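Local coordinates for protein glycosyl hydrolase, family 38 (Enterococcus faecalis, PDB 5KBP) that probably hydrolyses alpha-mannosidic bonds in carbohydrates, as a metal-binding alpha-mannosidase of glycoside hydrolase family 38, at residues A325-E330 with F502-F507. Numbering follows the deposited sequence.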
ATOM      1  N   ALA A 325      -4.745  18.089  19.541  1.00 43.89           N
ATOM      2  CA  ALA A 325      -3.413  18.674  19.455  1.00 45.72           C
ATOM      3  C   ALA A 325      -3.448  20.184  19.652  1.00 44.91           C
ATOM      4  O   ALA A 325      -2.495  20.758  20.193  1.00 39.69           O
ATOM      5  CB  ALA A 325      -2.768  18.328  18.114  1.00 42.77           C
ATOM      6  N   ALA A 326      -4.529  20.841  19.222  1.00 46.58           N
ATOM      7  CA  ALA A 326      -4.651  22.277  19.444  1.00 39.96           C
ATOM      8  C   ALA A 326      -4.775  22.593  20.931  1.00 46.56           C
ATOM      9  O   ALA A 326      -4.236  23.599  21.405  1.00 54.25           O
ATOM     10  CB  ALA A 326      -5.849  22.830  18.674  1.00 38.84           C
ATOM     11  N   MET A 327      -5.477  21.740  21.681  1.00 47.51           N
ATOM     12  CA  MET A 327      -5.562  21.929  23.126  1.00 48.87           C
ATOM     13  C   MET A 327      -4.257  21.542  23.809  1.00 47.81           C
ATOM     14  O   MET A 327      -3.834  22.198  24.768  1.00 53.27           O
ATOM     15  CB  MET A 327      -6.723  21.115  23.700  1.00 49.83           C
ATOM     16  CG  MET A 327      -8.093  21.500  23.170  1.00 51.70           C
ATOM     17  SD  MET A 327      -9.402  20.500  23.904  1.00 67.16           S
ATOM     18  CE  MET A 327     -10.828  21.083  22.990  1.00 71.65           C
ATOM     19  N   ALA A 328      -3.602  20.482  23.327  1.00 42.81           N
ATOM     20  CA  ALA A 328      -2.354  20.031  23.933  1.00 51.61           C
ATOM     21  C   ALA A 328      -1.231  21.048  23.776  1.00 58.95           C
ATOM     22  O   ALA A 328      -0.230  20.966  24.497  1.00 64.70           O
ATOM     23  CB  ALA A 328      -1.930  18.691  23.331  1.00 50.32           C
ATOM     24  N   TYR A 329      -1.368  21.995  22.846  1.00 57.73           N
ATOM     25  CA  TYR A 329      -0.375  23.056  22.717  1.00 53.72           C
ATOM     26  C   TYR A 329      -0.321  23.925  23.967  1.00 55.06           C
ATOM     27  O   TYR A 329       0.728  24.503  24.276  1.00 50.95           O
ATOM     28  CB  TYR A 329      -0.678  23.907  21.481  1.00 44.21           C
ATOM     29  CG  TYR A 329       0.193  25.137  21.347  1.00 49.83           C
ATOM     30  CD1 TYR A 329       1.428  25.069  20.717  1.00 43.94           C
ATOM     31  CD2 TYR A 329      -0.222  26.366  21.846  1.00 49.90           C
ATOM     32  CE1 TYR A 329       2.227  26.189  20.591  1.00 50.02           C
ATOM     33  CE2 TYR A 329       0.570  27.491  21.725  1.00 47.85           C
ATOM     34  CZ  TYR A 329       1.794  27.396  21.096  1.00 53.07           C
ATOM     35  OH  TYR A 329       2.587  28.515  20.974  1.00 58.13           O
ATOM     36  N   GLU A 330      -1.432  24.024  24.700  1.00 56.63           N
ATOM     37  CA  GLU A 330      -1.468  24.877  25.880  1.00 58.06           C
ATOM     38  C   GLU A 330      -0.506  24.394  26.959  1.00 56.43           C
ATOM     39  O   GLU A 330      -0.008  25.202  27.748  1.00 60.88           O
ATOM     40  CB  GLU A 330      -2.895  24.941  26.425  1.00 63.05           C
ATOM     41  CG  GLU A 330      -3.935  25.425  25.417  1.00 65.05           C
ATOM     42  CD  GLU A 330      -3.883  26.924  25.190  1.00 71.52           C
ATOM     43  OE1 GLU A 330      -3.214  27.621  25.983  1.00 76.70           O
ATOM     44  OE2 GLU A 330      -4.515  27.408  24.226  1.00 71.56           O
ATOM     45  N   PHE A 502     -16.216  21.204  22.878  1.00 57.95           N
ATOM     46  CA  PHE A 502     -14.780  21.340  23.108  1.00 50.73           C
ATOM     47  C   PHE A 502     -14.451  21.539  24.582  1.00 55.88           C
ATOM     48  O   PHE A 502     -13.965  22.600  24.987  1.00 53.80           O
ATOM     49  CB  PHE A 502     -14.210  22.478  22.263  1.00 43.60           C
ATOM     50  CG  PHE A 502     -14.246  22.197  20.789  1.00 48.53           C
ATOM     51  CD1 PHE A 502     -13.477  21.182  20.246  1.00 49.92           C
ATOM     52  CD2 PHE A 502     -15.057  22.934  19.951  1.00 45.93           C
ATOM     53  CE1 PHE A 502     -13.515  20.916  18.891  1.00 48.54           C
ATOM     54  CE2 PHE A 502     -15.098  22.677  18.596  1.00 47.70           C
ATOM     55  CZ  PHE A 502     -14.329  21.664  18.065  1.00 49.36           C
ATOM     56  N   SER A 503     -14.722  20.513  25.385  1.00 52.93           N
ATOM     57  CA  SER A 503     -14.469  20.531  26.815  1.00 64.44           C
ATOM     58  C   SER A 503     -14.012  19.139  27.232  1.00 62.19           C
ATOM     59  O   SER A 503     -13.955  18.214  26.416  1.00 48.60           O
ATOM     60  CB  SER A 503     -15.719  20.963  27.591  1.00 63.44           C
ATOM     61  OG  SER A 503     -16.804  20.093  27.320  1.00 59.80           O
ATOM     62  N   TRP A 504     -13.683  18.987  28.513  1.00 57.69           N
ATOM     63  CA  TRP A 504     -13.372  17.672  29.053  1.00 59.62           C
ATOM     64  C   TRP A 504     -13.875  17.569  30.483  1.00 65.87           C
ATOM     65  O   TRP A 504     -13.852  18.548  31.234  1.00 67.49           O
ATOM     66  CB  TRP A 504     -11.866  17.360  28.992  1.00 44.66           C
ATOM     67  CG  TRP A 504     -10.983  18.232  29.841  1.00 50.00           C
ATOM     68  CD1 TRP A 504     -10.831  18.174  31.197  1.00 47.69           C
ATOM     69  CD2 TRP A 504     -10.099  19.263  29.383  1.00 45.47           C
ATOM     70  NE1 TRP A 504      -9.924  19.119  31.613  1.00 59.52           N
ATOM     71  CE2 TRP A 504      -9.460  19.800  30.518  1.00 62.49           C
ATOM     72  CE3 TRP A 504      -9.796  19.793  28.125  1.00 51.07           C
ATOM     73  CZ2 TRP A 504      -8.533  20.838  30.432  1.00 56.94           C
ATOM     74  CZ3 TRP A 504      -8.876  20.823  28.043  1.00 47.62           C
ATOM     75  CH2 TRP A 504      -8.257  21.335  29.189  1.00 51.43           C
ATOM     76  N   ASP A 505     -14.338  16.377  30.846  1.00 66.55           N
ATOM     77  CA  ASP A 505     -14.804  16.076  32.190  1.00 69.02           C
ATOM     78  C   ASP A 505     -14.021  14.894  32.740  1.00 71.87           C
ATOM     79  O   ASP A 505     -13.802  13.901  32.037  1.00 77.87           O
ATOM     80  CB  ASP A 505     -16.307  15.769  32.204  1.00 67.38           C
ATOM     81  CG  ASP A 505     -17.157  17.000  31.956  1.00 69.56           C
ATOM     82  OD1 ASP A 505     -16.887  18.050  32.578  1.00 72.82           O
ATOM     83  OD2 ASP A 505     -18.095  16.920  31.136  1.00 72.71           O
ATOM     84  N   SER A 506     -13.597  15.005  33.993  1.00 62.83           N
ATOM     85  CA  SER A 506     -12.804  13.973  34.644  1.00 56.15           C
ATOM     86  C   SER A 506     -13.668  13.174  35.611  1.00 65.59           C
ATOM     87  O   SER A 506     -14.507  13.735  36.322  1.00 67.06           O
ATOM     88  CB  SER A 506     -11.616  14.585  35.389  1.00 57.36           C
ATOM     89  OG  SER A 506     -10.758  15.273  34.494  1.00 59.98           O
ATOM     90  N   PHE A 507     -13.463  11.861  35.622  1.00 65.57           N
ATOM     91  CA  PHE A 507     -14.144  10.953  36.533  1.00 63.75           C
ATOM     92  C   PHE A 507     -13.115   9.987  37.110  1.00 62.02           C
ATOM     93  O   PHE A 507     -11.943   9.997  36.726  1.00 58.11           O
ATOM     94  CB  PHE A 507     -15.277  10.200  35.824  1.00 60.87           C
ATOM     95  CG  PHE A 507     -16.301  11.102  35.193  1.00 60.74           C
ATOM     96  CD1 PHE A 507     -17.379  11.570  35.927  1.00 62.60           C
ATOM     97  CD2 PHE A 507     -16.187  11.479  33.865  1.00 58.84           C
ATOM     98  CE1 PHE A 507     -18.322  12.397  35.349  1.00 66.98           C
ATOM     99  CE2 PHE A 507     -17.127  12.307  33.281  1.00 60.06           C
ATOM    100  CZ  PHE A 507     -18.196  12.766  34.024  1.00 63.45           C
TER
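Phe502 meets the helical segment 325-330 through the methyl end of Met327, whose CE lies 3.7 Å from Phe502 CB and 3.8 Å from Phe502 CD1. The methyl thus sits where the ring joins its stem, oblique to the ring, and the two side chains cross at about a right angle; phenylalanine offers it a wholly apolar surface. Methionine's unbranched chain, extended beyond CG (chi2 -180°, chi3 -175°), spans the gap between the backbones, nearest at Met327 CA and Phe502 CA, 9.2 Å apart. Phe502, with positive phi (42°), and Ser503 both face Asn410 in a G1 beta bulge, and Ser503, its CB pointing away from the helix, suits the turn because its small hydroxyl hydrogen-bonds to Ala500 O. Trp504 turns back toward Met327, whose SD approaches the indole edge near CZ3 at 4.2 Å, close to the ring plane: an edge-on Met-aromatic contact. Its large apolar ring fills the buried site while NE1 is satisfied by Ala816 O. This buried packing, away from the annotated sites, joins middle-domain helix 304-332 to the bulge starting strand 503-511 of an antiparallel sheet, with Leu390 of helix 362-393 also on Met327 and Val834 of strand 829-836 on Phe502.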